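Putative dioxygenase (1H-3-hydroxy-4-oxoquinaldine 2,4-dioxygenase) (Mycobacteroides abscessus subsp. abscessus, PDB 6RA3) cleaves the quinolone ring of the Pseudomonas quinolone signal with dioxygen, yielding N-octanoylanthranilate and carbon monoxide, and so takes part in breaking down this quorum-sensing molecule. Local coordinates at residues A[161-167]-A[245-251]; A[29-35]-A[53-59]; A[21-27]-A[48-54]. One frame throughout, in Å; residues are numbered along the deposited sequence.

Overall arrangement
Followed from the N terminus, the chain first enters strand 24-28, and contact 3 (21-27 with 48-54) closes a short loop through helix 42-48 by setting strand 51-54 beside it. Contact 2 (29-35 with 53-59) starts just after residue 27 and closes a loop that also contains helix 42-48; the two cross, sharing Arg53, Val54 and one water. Contact 3 thus joins the strands themselves, contact 2 the loops that leave their C-terminal ends. Contact 1 (161-167 with 245-251) opens only later and closes a loop of 77 residues, bringing helix 162-170 to the segment with the active-site histidine. It touches contact 2 where His167 NE2 meets His33 ND1 in a probable hydrogen bond.

Contact 1. Residues A[161-167]-A[245-251]; sequences NQAVLDH and THFPGIE
Ile250 lays its CD1 methyl over one face of the His167 imidazole and comes across the ring at about a right angle. The methyl carbon CD1 of Ile250 stands 3.5 Å from the ring centroid of His167, 15° off the normal, a CH-pi contact displaced toward the CG-CD2 side. The extended chain of Ile250 carries CD1 out to the ring, while its other branch, CG2, packs on Ala163 CB at 3.6 Å. His167 spends its NE2 elsewhere, in a hydrogen bond with His33.

Val164 divides its two methyls between different neighbours. With CG1 opposite the backbone nitrogen (chi1 176°), that branch meets Phe247 CD2 at 3.6 Å, obliquely to the ring, whereas Val164 CG2 rests against Glu251 CB at 3.7 Å. Thr245 reaches toward the same valine tip to tip. In this alpha/beta-hydrolase fold the 245-251 segment holds His246, the proton donor/acceptor of the active site, whose ND1 is hydrogen-bonded to Asp121; Phe247 precedes the short helix 248-251 as its N-cap.

Asn161 caps the other helix: its OD1 accepts from Val164 N at 2.8 Å, in the amide's own carbonyl plane. Its ND2 end faces Glu251, the amide and carboxylate planes being 84° apart, and donates to a water that also lies within hydrogen-bonding distance of Ile250 O. Thr245 N and OG1 both approach Glu251 OE1 from one face of the carboxylate, while OE2 is bonded to Glu244 N. Thr245 OG1 also accepts from Phe247 N at 2.9 Å, forming an ST turn with His246 as its middle residue.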
loop_
_atom_site.group_PDB
_atom_site.type_symbol
_atom_site.label_atom_id
_atom_site.label_comp_id
_atom_site.label_asym_id
_atom_site.label_seq_id
_atom_site.Cartn_x
_atom_site.Cartn_y
_atom_site.Cartn_z
ATOM N N ASN A 161 26.477 -1.871 5.506
ATOM C CA ASN A 161 25.493 -0.832 5.212
ATOM C C ASN A 161 24.061 -1.333 5.450
ATOM O O ASN A 161 23.577 -2.221 4.742
ATOM C CB ASN A 161 25.675 -0.355 3.769
ATOM C CG ASN A 161 24.704 0.721 3.391
ATOM O OD1 ASN A 161 23.522 0.449 3.179
ATOM N ND2 ASN A 161 25.189 1.953 3.286
ATOM N N GLN A 162 23.372 -0.766 6.444
ATOM C CA GLN A 162 22.056 -1.280 6.832
ATOM C C GLN A 162 21.031 -1.134 5.710
ATOM O O GLN A 162 20.178 -2.011 5.543
ATOM C CB GLN A 162 21.581 -0.568 8.105
ATOM C CG GLN A 162 20.517 -1.312 8.918
ATOM C CD GLN A 162 21.004 -2.659 9.441
ATOM O OE1 GLN A 162 22.147 -3.060 9.193
ATOM N NE2 GLN A 162 20.138 -3.364 10.168
ATOM N N ALA A 163 21.108 -0.059 4.917
ATOM C CA ALA A 163 20.206 0.091 3.775
ATOM C C ALA A 163 20.362 -1.063 2.788
ATOM O O ALA A 163 19.368 -1.651 2.344
ATOM C CB ALA A 163 20.449 1.435 3.070
ATOM N N VAL A 164 21.602 -1.382 2.408
ATOM C CA VAL A 164 21.835 -2.448 1.434
ATOM C C VAL A 164 21.452 -3.802 2.029
ATOM O O VAL A 164 20.745 -4.595 1.399
ATOM C CB VAL A 164 23.297 -2.431 0.943
ATOM C CG1 VAL A 164 23.577 -3.608 -0.003
ATOM C CG2 VAL A 164 23.587 -1.152 0.209
ATOM N N LEU A 165 21.888 -4.073 3.260
ATOM C CA LEU A 165 21.516 -5.318 3.919
ATOM C C LEU A 165 20.004 -5.466 4.011
ATOM O O LEU A 165 19.456 -6.504 3.627
ATOM C CB LEU A 165 22.132 -5.385 5.311
ATOM C CG LEU A 165 23.636 -5.625 5.359
ATOM C CD1 LEU A 165 24.061 -5.671 6.797
ATOM C CD2 LEU A 165 24.030 -6.909 4.618
ATOM N N ASP A 166 19.316 -4.447 4.542
ATOM C CA ASP A 166 17.868 -4.537 4.705
ATOM C C ASP A 166 17.177 -4.757 3.364
ATOM O O ASP A 166 16.232 -5.550 3.268
ATOM C CB ASP A 166 17.333 -3.279 5.394
ATOM C CG ASP A 166 17.495 -3.324 6.909
ATOM O OD1 ASP A 166 17.932 -4.358 7.447
ATOM O OD2 ASP A 166 17.183 -2.320 7.568
ATOM N N HIS A 167 17.649 -4.091 2.309
ATOM C CA HIS A 167 17.008 -4.205 1.002
ATOM C C HIS A 167 17.134 -5.616 0.439
ATOM O O HIS A 167 16.185 -6.146 -0.160
ATOM C CB HIS A 167 17.631 -3.210 0.052
ATOM C CG HIS A 167 17.135 -3.316 -1.350
ATOM N ND1 HIS A 167 15.969 -2.715 -1.774
ATOM C CD2 HIS A 167 17.664 -3.919 -2.438
ATOM C CE1 HIS A 167 15.788 -2.976 -3.056
ATOM N NE2 HIS A 167 16.809 -3.695 -3.482
ATOM N N THR A 245 29.509 -2.279 -2.346
ATOM C CA THR A 245 28.447 -3.146 -2.818
ATOM C C THR A 245 28.113 -2.840 -4.271
ATOM O O THR A 245 28.499 -1.814 -4.836
ATOM C CB THR A 245 27.199 -3.001 -1.940
ATOM O OG1 THR A 245 26.455 -1.846 -2.353
ATOM C CG2 THR A 245 27.572 -2.858 -0.485
ATOM N N HIS A 246 27.382 -3.773 -4.859
ATOM C CA HIS A 246 26.750 -3.693 -6.168
ATOM C C HIS A 246 25.591 -2.708 -6.181
ATOM O O HIS A 246 24.966 -2.536 -7.230
ATOM C CB HIS A 246 26.298 -5.131 -6.534
ATOM C CG HIS A 246 25.588 -5.297 -7.855
ATOM N ND1 HIS A 246 26.091 -4.837 -9.054
ATOM C CD2 HIS A 246 24.448 -5.965 -8.165
ATOM C CE1 HIS A 246 25.274 -5.178 -10.037
ATOM N NE2 HIS A 246 24.270 -5.866 -9.525
ATOM N N PHE A 247 25.292 -2.049 -5.055
ATOM C CA PHE A 247 24.090 -1.220 -4.907
ATOM C C PHE A 247 24.469 0.221 -4.574
ATOM O O PHE A 247 24.195 0.707 -3.469
ATOM C CB PHE A 247 23.168 -1.798 -3.832
ATOM C CG PHE A 247 22.662 -3.169 -4.163
ATOM C CD1 PHE A 247 21.764 -3.353 -5.197
ATOM C CD2 PHE A 247 23.111 -4.278 -3.464
ATOM C CE1 PHE A 247 21.317 -4.614 -5.523
ATOM C CE2 PHE A 247 22.657 -5.545 -3.785
ATOM C CZ PHE A 247 21.766 -5.706 -4.809
ATOM N N PRO A 248 25.091 0.937 -5.512
ATOM C CA PRO A 248 25.501 2.316 -5.201
ATOM C C PRO A 248 24.319 3.238 -4.916
ATOM O O PRO A 248 24.407 4.095 -4.025
ATOM C CB PRO A 248 26.283 2.735 -6.452
ATOM C CG PRO A 248 25.809 1.843 -7.549
ATOM C CD PRO A 248 25.391 0.552 -6.900
ATOM N N GLY A 249 23.209 3.077 -5.643
ATOM C CA GLY A 249 22.015 3.880 -5.387
ATOM C C GLY A 249 21.436 3.715 -3.990
ATOM O O GLY A 249 20.784 4.629 -3.476
ATOM N N ILE A 250 21.668 2.571 -3.355
ATOM C CA ILE A 250 21.185 2.321 -2.002
ATOM C C ILE A 250 22.273 2.576 -0.978
ATOM O O ILE A 250 21.995 3.042 0.127
ATOM C CB ILE A 250 20.651 0.874 -1.856
ATOM C CG1 ILE A 250 19.623 0.547 -2.938
ATOM C CG2 ILE A 250 20.085 0.670 -0.432
ATOM C CD1 ILE A 250 19.162 -0.902 -2.924
ATOM N N GLU A 251 23.506 2.185 -1.312
ATOM C CA GLU A 251 24.613 2.370 -0.383
ATOM C C GLU A 251 24.990 3.840 -0.283
ATOM O O GLU A 251 25.335 4.319 0.801
ATOM C CB GLU A 251 25.819 1.546 -0.824
ATOM C CG GLU A 251 26.899 1.494 0.232
ATOM C CD GLU A 251 28.217 0.951 -0.274
ATOM O OE1 GLU A 251 28.337 0.656 -1.480
ATOM O OE2 GLU A 251 29.138 0.830 0.554
HETATM O O HOH W 1 22.777 3.782 2.749
#

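Contact 2. Residues A[29-35]-A[53-59]; sequences SGWAHDL and RVCWRGH
Trp56 and His59 use ring nitrogens to grip the backbone of 29-35, the loop that follows strand 24-28 in this alpha/beta-hydrolase fold and brings His33 near the active-site His246. Among the hydrogen bonds, Trp56 NE1 donates to Ser29 O at 2.7 Å, with that oxygen at the indole edge, and weakly to Gly30 O. His59 accepts instead: Ala32 N points to its NE2 at 3.0 Å, practically in the imidazole plane. The other ring nitrogen, His59 ND1, donates to Arg57 O, so bonds at two corners fix the ring's rotation, and Trp56 CD1 lies over one of its faces. Each segment also contains a type II turn, Gly30 to His33 and Trp56 to His59.

Apolar packing centres on Leu35. Its CG touches Cys55 SG at 3.7 Å, and CD1 sits over one face of the Arg53 guanidinium, whose charge is paired with Asp15 and Asp39.

Waters add further polar links. One joins Ser29 N to Val54 O and another joins Ser29 OG to that same carbonyl, while a third donates to both Asp34 OD2, at 2.7 Å, and His59 O, at 2.8 Å.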
loop_
_atom_site.group_PDB
_atom_site.type_symbol
_atom_site.label_atom_id
_atom_site.label_comp_id
_atom_site.label_asym_id
_atom_site.label_seq_id
_atom_site.Cartn_x
_atom_site.Cartn_y
_atom_site.Cartn_z
ATOM N N SER A 29 14.712 -0.284 -11.884
ATOM C CA SER A 29 15.426 -1.158 -10.980
ATOM C C SER A 29 16.008 -2.333 -11.777
ATOM O O SER A 29 15.815 -2.450 -12.988
ATOM C CB SER A 29 14.502 -1.623 -9.851
ATOM O OG SER A 29 13.998 -0.525 -9.095
ATOM N N GLY A 30 16.774 -3.173 -11.095
ATOM C CA GLY A 30 17.293 -4.397 -11.672
ATOM C C GLY A 30 16.249 -5.502 -11.640
ATOM O O GLY A 30 15.067 -5.269 -11.383
ATOM N N TRP A 31 16.696 -6.732 -11.906
ATOM C CA TRP A 31 15.775 -7.861 -11.930
ATOM C C TRP A 31 15.475 -8.263 -10.503
ATOM O O TRP A 31 16.356 -8.260 -9.657
ATOM C CB TRP A 31 16.348 -9.059 -12.702
ATOM C CG TRP A 31 16.266 -8.904 -14.141
ATOM C CD1 TRP A 31 17.189 -8.319 -14.928
ATOM C CD2 TRP A 31 15.182 -9.301 -15.012
ATOM N NE1 TRP A 31 16.766 -8.324 -16.223
ATOM C CE2 TRP A 31 15.541 -8.927 -16.302
ATOM C CE3 TRP A 31 13.963 -9.949 -14.817
ATOM C CZ2 TRP A 31 14.740 -9.185 -17.405
ATOM C CZ3 TRP A 31 13.158 -10.177 -15.903
ATOM C CH2 TRP A 31 13.550 -9.808 -17.185
ATOM N N ALA A 32 14.208 -8.591 -10.234
ATOM C CA ALA A 32 13.776 -9.175 -8.970
ATOM C C ALA A 32 13.699 -8.177 -7.835
ATOM O O ALA A 32 13.803 -8.561 -6.674
ATOM C CB ALA A 32 14.672 -10.338 -8.512
ATOM N N HIS A 33 13.523 -6.896 -8.119
ATOM C CA HIS A 33 13.242 -5.971 -7.041
ATOM C C HIS A 33 12.540 -4.784 -7.664
ATOM O O HIS A 33 12.393 -4.695 -8.888
ATOM C CB HIS A 33 14.505 -5.607 -6.222
ATOM C CG HIS A 33 15.562 -4.871 -6.979
ATOM N ND1 HIS A 33 16.661 -4.328 -6.352
ATOM C CD2 HIS A 33 15.710 -4.600 -8.297
ATOM C CE1 HIS A 33 17.433 -3.739 -7.247
ATOM N NE2 HIS A 33 16.886 -3.898 -8.437
ATOM N N ASP A 34 12.032 -3.912 -6.798
ATOM C CA ASP A 34 11.075 -2.920 -7.267
ATOM C C ASP A 34 11.527 -1.499 -6.936
ATOM O O ASP A 34 12.704 -1.259 -6.656
ATOM C CB ASP A 34 9.696 -3.226 -6.670
ATOM C CG ASP A 34 9.674 -3.156 -5.157
ATOM O OD1 ASP A 34 10.707 -2.803 -4.543
ATOM O OD2 ASP A 34 8.608 -3.467 -4.569
ATOM N N LEU A 35 10.588 -0.562 -6.930
ATOM C CA LEU A 35 10.948 0.838 -6.823
ATOM C C LEU A 35 11.534 1.184 -5.460
ATOM O O LEU A 35 12.200 2.224 -5.337
ATOM C CB LEU A 35 9.724 1.670 -7.214
ATOM C CG LEU A 35 8.367 1.360 -6.597
ATOM C CD1 LEU A 35 8.467 1.430 -5.076
ATOM C CD2 LEU A 35 7.311 2.327 -7.148
ATOM N N ARG A 53 9.163 6.657 -10.422
ATOM C CA ARG A 53 9.811 5.376 -10.156
ATOM C C ARG A 53 8.974 4.269 -10.788
ATOM O O ARG A 53 7.757 4.222 -10.593
ATOM C CB ARG A 53 9.986 5.133 -8.661
ATOM C CG ARG A 53 10.812 6.164 -7.943
ATOM C CD ARG A 53 11.146 5.706 -6.549
ATOM N NE ARG A 53 9.935 5.705 -5.732
ATOM C CZ ARG A 53 9.833 5.166 -4.525
ATOM N NH1 ARG A 53 10.867 4.556 -3.959
ATOM N NH2 ARG A 53 8.682 5.251 -3.878
ATOM N N VAL A 54 9.617 3.402 -11.576
ATOM C CA VAL A 54 8.908 2.451 -12.422
ATOM C C VAL A 54 9.297 1.034 -12.030
ATOM O O VAL A 54 10.474 0.726 -11.832
ATOM C CB VAL A 54 9.197 2.683 -13.914
ATOM C CG1 VAL A 54 8.551 1.593 -14.748
ATOM C CG2 VAL A 54 8.703 4.029 -14.352
ATOM N N CYS A 55 8.292 0.173 -11.936
ATOM C CA CYS A 55 8.476 -1.251 -11.696
ATOM C C CYS A 55 8.361 -1.985 -13.025
ATOM O O CYS A 55 7.594 -1.582 -13.895
ATOM C CB CYS A 55 7.413 -1.787 -10.727
ATOM S SG CYS A 55 7.530 -1.262 -9.015
ATOM N N TRP A 56 9.152 -3.052 -13.190
ATOM C CA TRP A 56 8.967 -3.943 -14.330
ATOM C C TRP A 56 7.655 -4.725 -14.201
ATOM O O TRP A 56 7.126 -4.924 -13.104
ATOM C CB TRP A 56 10.131 -4.935 -14.430
ATOM C CG TRP A 56 11.475 -4.310 -14.392
ATOM C CD1 TRP A 56 12.471 -4.551 -13.484
ATOM C CD2 TRP A 56 11.981 -3.328 -15.301
ATOM N NE1 TRP A 56 13.567 -3.782 -13.783
ATOM C CE2 TRP A 56 13.286 -3.018 -14.892
ATOM C CE3 TRP A 56 11.451 -2.686 -16.430
ATOM C CZ2 TRP A 56 14.077 -2.084 -15.568
ATOM C CZ3 TRP A 56 12.233 -1.753 -17.088
ATOM C CH2 TRP A 56 13.539 -1.482 -16.669
ATOM N N ARG A 57 7.126 -5.145 -15.342
ATOM C CA ARG A 57 6.016 -6.089 -15.354
ATOM C C ARG A 57 6.363 -7.299 -14.496
ATOM O O ARG A 57 7.521 -7.699 -14.392
ATOM C CB ARG A 57 5.651 -6.482 -16.799
ATOM C CG ARG A 57 6.593 -7.452 -17.514
ATOM C CD ARG A 57 6.011 -7.914 -18.837
ATOM N NE ARG A 57 5.657 -6.842 -19.756
ATOM C CZ ARG A 57 5.109 -7.049 -20.944
ATOM N NH1 ARG A 57 4.834 -8.286 -21.345
ATOM N NH2 ARG A 57 4.825 -6.030 -21.735
ATOM N N GLY A 58 5.362 -7.811 -13.777
ATOM C CA GLY A 58 5.587 -8.909 -12.861
ATOM C C GLY A 58 6.325 -8.567 -11.581
ATOM O O GLY A 58 6.546 -9.462 -10.755
ATOM N N HIS A 59 6.723 -7.305 -11.386
ATOM C CA HIS A 59 7.470 -6.891 -10.205
ATOM C C HIS A 59 6.656 -6.026 -9.250
ATOM O O HIS A 59 7.160 -5.676 -8.170
ATOM C CB HIS A 59 8.732 -6.098 -10.615
ATOM C CG HIS A 59 9.813 -6.941 -11.211
ATOM N ND1 HIS A 59 9.684 -7.562 -12.434
ATOM C CD2 HIS A 59 11.026 -7.294 -10.736
ATOM C CE1 HIS A 59 10.790 -8.234 -12.703
ATOM N NE2 HIS A 59 11.618 -8.086 -11.689
HETATM O O HOH W 2 12.109 -1.325 -12.457
HETATM O O HOH W 3 12.564 1.800 -10.057
HETATM O O HOH W 4 10.992 -3.452 -10.753
HETATM O O HOH W 5 6.521 -4.769 -5.588
#

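Contact 3. Residues A[21-27]-A[48-54]; sequences PGPVFVT and AQRTVRV
The Phe25 ring has Thr51 OG1 at its edge, in plane, with Ala48 CB also near the ring plane, while Gln49 CG comes obliquely to within 3.5 Å of Phe25 CE2. The ring and the Gln49 amide stand nearly perpendicular, 88° apart. These residues belong to the beta-alpha-beta unit in which strand 24-28 leads through helix 42-48 to the parallel strand 51-54, a right-handed crossover of the kind usual in alpha/beta-hydrolase sheets. Leu45 of the connecting helix packs against Phe25, Thr27 and Thr51 on their side of the sheet.

Four backbone hydrogen bonds knit strands 24-27 and 51-54, whose axes diverge by 16°. Phe25 N donates to Arg50 O and Phe25 O accepts from Val52 N; two residues on, Thr27 repeats the pattern with Val52 O and Val54 N. Val26 and Val52 point to the other face, where Val52 CG2 meets Val24 CG1 at 3.9 Å and Val26 CG1 meets Val54 CG2 at 3.8 Å.

Arg50 runs fully extended past Val24, its CD 3.9 Å from Val24 CG2, toward a salt bridge with Asp16. Thr27 and Arg53 lie side by side, pointing the same way. With chi1 at 78°, Thr27 OG1 is turned toward the neighbouring strand and comes within 3.1 Å of Arg53 CB; the same hydroxyl is hydrogen-bonded, at 2.9 Å, to a water that donates to Val54 O.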
loop_
_atom_site.group_PDB
_atom_site.type_symbol
_atom_site.label_atom_id
_atom_site.label_comp_id
_atom_site.label_asym_id
_atom_site.label_seq_id
_atom_site.Cartn_x
_atom_site.Cartn_y
_atom_site.Cartn_z
ATOM N N PRO A 21 10.130 21.945 -13.194
ATOM C CA PRO A 21 10.186 21.811 -14.652
ATOM C C PRO A 21 11.519 21.251 -15.132
ATOM O O PRO A 21 12.541 21.276 -14.434
ATOM C CB PRO A 21 9.998 23.256 -15.158
ATOM C CG PRO A 21 9.724 24.092 -13.924
ATOM C CD PRO A 21 10.358 23.344 -12.795
ATOM N N GLY A 22 11.496 20.762 -16.367
ATOM C CA GLY A 22 12.669 20.166 -16.962
ATOM C C GLY A 22 12.474 18.676 -17.143
ATOM O O GLY A 22 11.358 18.159 -16.998
ATOM N N PRO A 23 13.557 17.961 -17.467
ATOM C CA PRO A 23 13.450 16.510 -17.645
ATOM C C PRO A 23 13.078 15.799 -16.358
ATOM O O PRO A 23 13.502 16.181 -15.263
ATOM C CB PRO A 23 14.853 16.094 -18.111
ATOM C CG PRO A 23 15.459 17.332 -18.655
ATOM C CD PRO A 23 14.909 18.444 -17.792
ATOM N N VAL A 24 12.313 14.727 -16.532
ATOM C CA VAL A 24 11.837 13.887 -15.443
ATOM C C VAL A 24 12.882 12.811 -15.159
ATOM O O VAL A 24 13.404 12.177 -16.086
ATOM C CB VAL A 24 10.480 13.273 -15.830
ATOM C CG1 VAL A 24 9.931 12.300 -14.756
ATOM C CG2 VAL A 24 9.490 14.381 -16.152
ATOM N N PHE A 25 13.200 12.597 -13.886
ATOM C CA PHE A 25 13.944 11.397 -13.517
ATOM C C PHE A 25 13.035 10.160 -13.555
ATOM O O PHE A 25 11.962 10.149 -12.945
ATOM C CB PHE A 25 14.549 11.548 -12.137
ATOM C CG PHE A 25 15.699 12.509 -12.080
ATOM C CD1 PHE A 25 16.735 12.429 -13.001
ATOM C CD2 PHE A 25 15.746 13.493 -11.103
ATOM C CE1 PHE A 25 17.804 13.303 -12.942
ATOM C CE2 PHE A 25 16.812 14.372 -11.042
ATOM C CZ PHE A 25 17.841 14.279 -11.963
ATOM N N VAL A 26 13.467 9.109 -14.261
ATOM C CA VAL A 26 12.735 7.841 -14.314
ATOM C C VAL A 26 13.656 6.762 -13.771
ATOM O O VAL A 26 14.707 6.465 -14.363
ATOM C CB VAL A 26 12.234 7.499 -15.723
ATOM C CG1 VAL A 26 11.510 6.151 -15.713
ATOM C CG2 VAL A 26 11.312 8.567 -16.246
ATOM N N THR A 27 13.306 6.229 -12.607
ATOM C CA THR A 27 14.092 5.202 -11.973
ATOM C C THR A 27 13.639 3.841 -12.483
ATOM O O THR A 27 12.443 3.592 -12.693
ATOM C CB THR A 27 14.004 5.252 -10.450
ATOM O OG1 THR A 27 12.773 4.678 -9.984
ATOM C CG2 THR A 27 14.145 6.680 -9.952
ATOM N N ALA A 48 14.608 17.720 -6.863
ATOM C CA ALA A 48 15.237 18.305 -8.037
ATOM C C ALA A 48 14.314 18.330 -9.247
ATOM O O ALA A 48 14.285 19.319 -9.985
ATOM C CB ALA A 48 16.528 17.535 -8.359
ATOM N N GLN A 49 13.537 17.273 -9.465
ATOM C CA GLN A 49 12.724 17.145 -10.663
ATOM C C GLN A 49 11.545 16.247 -10.357
ATOM O O GLN A 49 11.585 15.465 -9.418
ATOM C CB GLN A 49 13.489 16.511 -11.837
ATOM C CG GLN A 49 14.850 17.100 -12.178
ATOM C CD GLN A 49 14.767 18.479 -12.834
ATOM O OE1 GLN A 49 13.796 18.807 -13.541
ATOM N NE2 GLN A 49 15.800 19.291 -12.603
ATOM N N ARG A 50 10.520 16.328 -11.193
ATOM C CA ARG A 50 9.518 15.278 -11.193
ATOM C C ARG A 50 10.247 13.965 -11.347
ATOM O O ARG A 50 11.059 13.806 -12.263
ATOM C CB ARG A 50 8.517 15.458 -12.330
ATOM C CG ARG A 50 7.379 14.400 -12.391
ATOM C CD ARG A 50 6.517 14.575 -13.637
ATOM N NE ARG A 50 5.382 13.675 -13.651
ATOM C CZ ARG A 50 4.481 13.617 -14.619
ATOM N NH1 ARG A 50 4.580 14.390 -15.672
ATOM N NH2 ARG A 50 3.464 12.773 -14.522
ATOM N N THR A 51 10.000 13.056 -10.408
ATOM C CA THR A 51 10.596 11.728 -10.393
ATOM C C THR A 51 9.495 10.676 -10.487
ATOM O O THR A 51 8.543 10.694 -9.699
ATOM C CB THR A 51 11.409 11.565 -9.125
ATOM O OG1 THR A 51 12.490 12.504 -9.161
ATOM C CG2 THR A 51 11.950 10.127 -8.983
ATOM N N VAL A 52 9.615 9.785 -11.473
ATOM C CA VAL A 52 8.694 8.670 -11.703
ATOM C C VAL A 52 9.500 7.399 -11.469
ATOM O O VAL A 52 10.450 7.119 -12.214
ATOM C CB VAL A 52 8.098 8.689 -13.123
ATOM C CG1 VAL A 52 7.298 7.400 -13.412
ATOM C CG2 VAL A 52 7.246 9.897 -13.359
ATOM N N ARG A 53 9.163 6.657 -10.422
ATOM C CA ARG A 53 9.811 5.376 -10.156
ATOM C C ARG A 53 8.974 4.269 -10.788
ATOM O O ARG A 53 7.757 4.222 -10.593
ATOM C CB ARG A 53 9.986 5.133 -8.661
ATOM C CG ARG A 53 10.812 6.164 -7.943
ATOM C CD ARG A 53 11.146 5.706 -6.549
ATOM N NE ARG A 53 9.935 5.705 -5.732
ATOM C CZ ARG A 53 9.833 5.166 -4.525
ATOM N NH1 ARG A 53 10.867 4.556 -3.959
ATOM N NH2 ARG A 53 8.682 5.251 -3.878
ATOM N N VAL A 54 9.617 3.402 -11.576
ATOM C CA VAL A 54 8.908 2.451 -12.422
ATOM C C VAL A 54 9.297 1.034 -12.030
ATOM O O VAL A 54 10.474 0.726 -11.832
ATOM C CB VAL A 54 9.197 2.683 -13.914
ATOM C CG1 VAL A 54 8.551 1.593 -14.748
ATOM C CG2 VAL A 54 8.703 4.029 -14.352
HETATM O O HOH W 3 12.564 1.800 -10.057
#